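Local coordinates for protein type ii site-specific deoxyribonuclease (Klebsiella pneumoniae, PDB 6EKR) that probably cuts double-stranded DNA at specific sites as a type II restriction endonuclease of the PD-(D/E)xK nuclease class, at residues I229-Q234 with D267-Y272. The protein carries 2 engineered substitutions. Numbering follows the deposited sequence.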
loop_
_atom_site.group_PDB
_atom_site.type_symbol
_atom_site.label_atom_id
_atom_site.label_comp_id
_atom_site.label_asym_id
_atom_site.label_seq_id
_atom_site.Cartn_x
_atom_site.Cartn_y
_atom_site.Cartn_z
ATOM N N ILE A 229 8.910 3.854 -14.593
ATOM C CA ILE A 229 9.000 4.891 -15.605
ATOM C C ILE A 229 9.531 6.176 -14.979
ATOM O O ILE A 229 10.490 6.765 -15.473
ATOM C CB ILE A 229 7.627 5.132 -16.321
ATOM C CG1 ILE A 229 7.168 3.874 -17.079
ATOM C CG2 ILE A 229 7.666 6.366 -17.238
ATOM C CD1 ILE A 229 8.207 3.253 -17.966
ATOM N N SER A 230 8.909 6.599 -13.887
ATOM C CA SER A 230 9.322 7.810 -13.197
ATOM C C SER A 230 8.924 7.737 -11.728
ATOM O O SER A 230 8.588 6.671 -11.213
ATOM C CB SER A 230 8.688 9.042 -13.855
ATOM O OG SER A 230 7.327 9.210 -13.463
ATOM N N GLU A 231 9.011 8.885 -11.061
ATOM C CA GLU A 231 8.405 9.095 -9.763
ATOM C C GLU A 231 7.786 10.478 -9.772
ATOM O O GLU A 231 7.628 11.102 -8.731
ATOM C CB GLU A 231 9.438 8.979 -8.641
ATOM C CG GLU A 231 9.967 7.584 -8.386
ATOM C CD GLU A 231 8.886 6.578 -8.038
ATOM O OE1 GLU A 231 7.750 6.983 -7.693
ATOM O OE2 GLU A 231 9.180 5.366 -8.110
ATOM N N THR A 232 7.440 10.949 -10.964
ATOM C CA THR A 232 6.830 12.259 -11.139
ATOM C C THR A 232 5.436 12.325 -10.542
ATOM O O THR A 232 4.693 11.343 -10.527
ATOM C CB THR A 232 6.719 12.650 -12.621
ATOM O OG1 THR A 232 5.941 11.674 -13.325
ATOM C CG2 THR A 232 8.092 12.761 -13.262
ATOM N N GLN A 233 5.093 13.497 -10.037
ATOM C CA GLN A 233 3.734 13.772 -9.632
ATOM C C GLN A 233 3.326 15.117 -10.191
ATOM O O GLN A 233 4.071 16.099 -10.099
ATOM C CB GLN A 233 3.589 13.770 -8.117
ATOM C CG GLN A 233 2.133 13.743 -7.658
ATOM C CD GLN A 233 1.988 13.978 -6.172
ATOM O OE1 GLN A 233 2.449 15.003 -5.641
ATOM N NE2 GLN A 233 1.339 13.033 -5.487
ATOM N N GLN A 234 2.137 15.143 -10.780
ATOM C CA GLN A 234 1.594 16.354 -11.348
ATOM C C GLN A 234 0.955 17.197 -10.262
ATOM O O GLN A 234 0.260 16.679 -9.384
ATOM C CB GLN A 234 0.557 16.015 -12.414
ATOM C CG GLN A 234 0.284 17.154 -13.367
ATOM C CD GLN A 234 -0.076 16.671 -14.757
ATOM O OE1 GLN A 234 -1.095 16.002 -14.951
ATOM N NE2 GLN A 234 0.757 17.013 -15.738
ATOM N N ASP A 267 12.976 7.810 -16.288
ATOM C CA ASP A 267 13.151 9.154 -15.802
ATOM C C ASP A 267 13.527 9.023 -14.338
ATOM O O ASP A 267 12.667 9.025 -13.469
ATOM C CB ASP A 267 11.841 9.921 -16.001
ATOM C CG ASP A 267 11.879 11.337 -15.456
ATOM O OD1 ASP A 267 12.936 11.807 -14.979
ATOM O OD2 ASP A 267 10.819 11.990 -15.517
ATOM N N ILE A 268 14.824 8.882 -14.081
ATOM C CA ILE A 268 15.334 8.716 -12.725
ATOM C C ILE A 268 15.158 10.014 -11.955
ATOM O O ILE A 268 15.631 11.064 -12.407
ATOM C CB ILE A 268 16.815 8.324 -12.693
ATOM C CG1 ILE A 268 17.043 7.002 -13.421
ATOM C CG2 ILE A 268 17.269 8.175 -11.259
ATOM C CD1 ILE A 268 18.451 6.815 -13.953
ATOM N N PRO A 269 14.468 9.952 -10.794
ATOM C CA PRO A 269 14.373 11.168 -9.992
ATOM C C PRO A 269 15.752 11.561 -9.507
ATOM O O PRO A 269 16.533 10.710 -9.067
ATOM C CB PRO A 269 13.474 10.770 -8.816
ATOM C CG PRO A 269 13.479 9.288 -8.788
ATOM C CD PRO A 269 13.772 8.805 -10.172
ATOM N N GLU A 270 16.042 12.848 -9.626
ATOM C CA GLU A 270 17.316 13.428 -9.237
ATOM C C GLU A 270 17.759 13.034 -7.827
ATOM O O GLU A 270 18.947 12.777 -7.615
ATOM C CB GLU A 270 17.224 14.938 -9.373
ATOM C CG GLU A 270 18.374 15.718 -8.791
ATOM C CD GLU A 270 18.082 17.199 -8.815
ATOM O OE1 GLU A 270 18.549 17.879 -9.761
ATOM O OE2 GLU A 270 17.357 17.666 -7.907
ATOM N N ARG A 271 16.818 12.962 -6.880
ATOM C CA ARG A 271 17.136 12.553 -5.509
ATOM C C ARG A 271 17.739 11.153 -5.428
ATOM O O ARG A 271 18.628 10.911 -4.620
ATOM C CB ARG A 271 15.904 12.646 -4.603
ATOM C CG ARG A 271 16.132 12.257 -3.127
ATOM C CD ARG A 271 17.201 13.114 -2.452
ATOM N NE ARG A 271 17.581 12.624 -1.126
ATOM C CZ ARG A 271 18.527 11.714 -0.892
ATOM N NH1 ARG A 271 19.202 11.166 -1.892
ATOM N NH2 ARG A 271 18.796 11.338 0.350
ATOM N N TYR A 272 17.263 10.236 -6.265
ATOM C CA TYR A 272 17.745 8.859 -6.227
ATOM C C TYR A 272 19.125 8.672 -6.883
ATOM O O TYR A 272 19.647 7.554 -6.918
ATOM C CB TYR A 272 16.712 7.879 -6.817
ATOM C CG TYR A 272 15.473 7.633 -5.965
ATOM C CD1 TYR A 272 15.395 8.083 -4.650
ATOM C CD2 TYR A 272 14.383 6.931 -6.472
ATOM C CE1 TYR A 272 14.263 7.850 -3.865
ATOM C CE2 TYR A 272 13.237 6.704 -5.696
ATOM C CZ TYR A 272 13.186 7.164 -4.393
ATOM O OH TYR A 272 12.079 6.937 -3.605
#
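The backbone N of D267 donates a hydrogen bond to the carbonyl O of I229 (N to O 2.8 Å). This bond joins the ends of two neighbouring parallel strands of the mixed sheet, 222-227 and 262-265, just after each has run out. Beside it the CA of S230 makes a CA-H...O contact with the carbonyl O of D267 (3.6 Å, 158° at the hydrogen).

Side-chain packing continues from this pair. The CB atoms of S230 and D267 meet at 3.9 Å. With its CG anti to the backbone N (chi1 177°), D267 sends its carboxylate along the 229-234 segment, where the oxygen OD2 comes to 3.6 Å from the T232 methyl CG2; the two side chains cross nearly at right angles. Further on, the aliphatic part of E231 rests its CG on CG of P269, 3.9 Å away, and reaches obliquely to CE2 of the Y272 ring.

The polar ends are satisfied separately. S230 OG and T232 OG1 share a hydrogen bond of 2.8 Å within their own segment, whereas OD2 of D267 is bonded to the hydroxyl of Y56, OE2 of E231 to T199 and Y265, and the Y272 hydroxyl to V246.

E231 thus meets the other segment through carbon, D267 through CB and a carboxylate oxygen; hydroxyls hold one oxygen of each acid, and weak, long ion pairs to R200 and R70 may temper their buried charge.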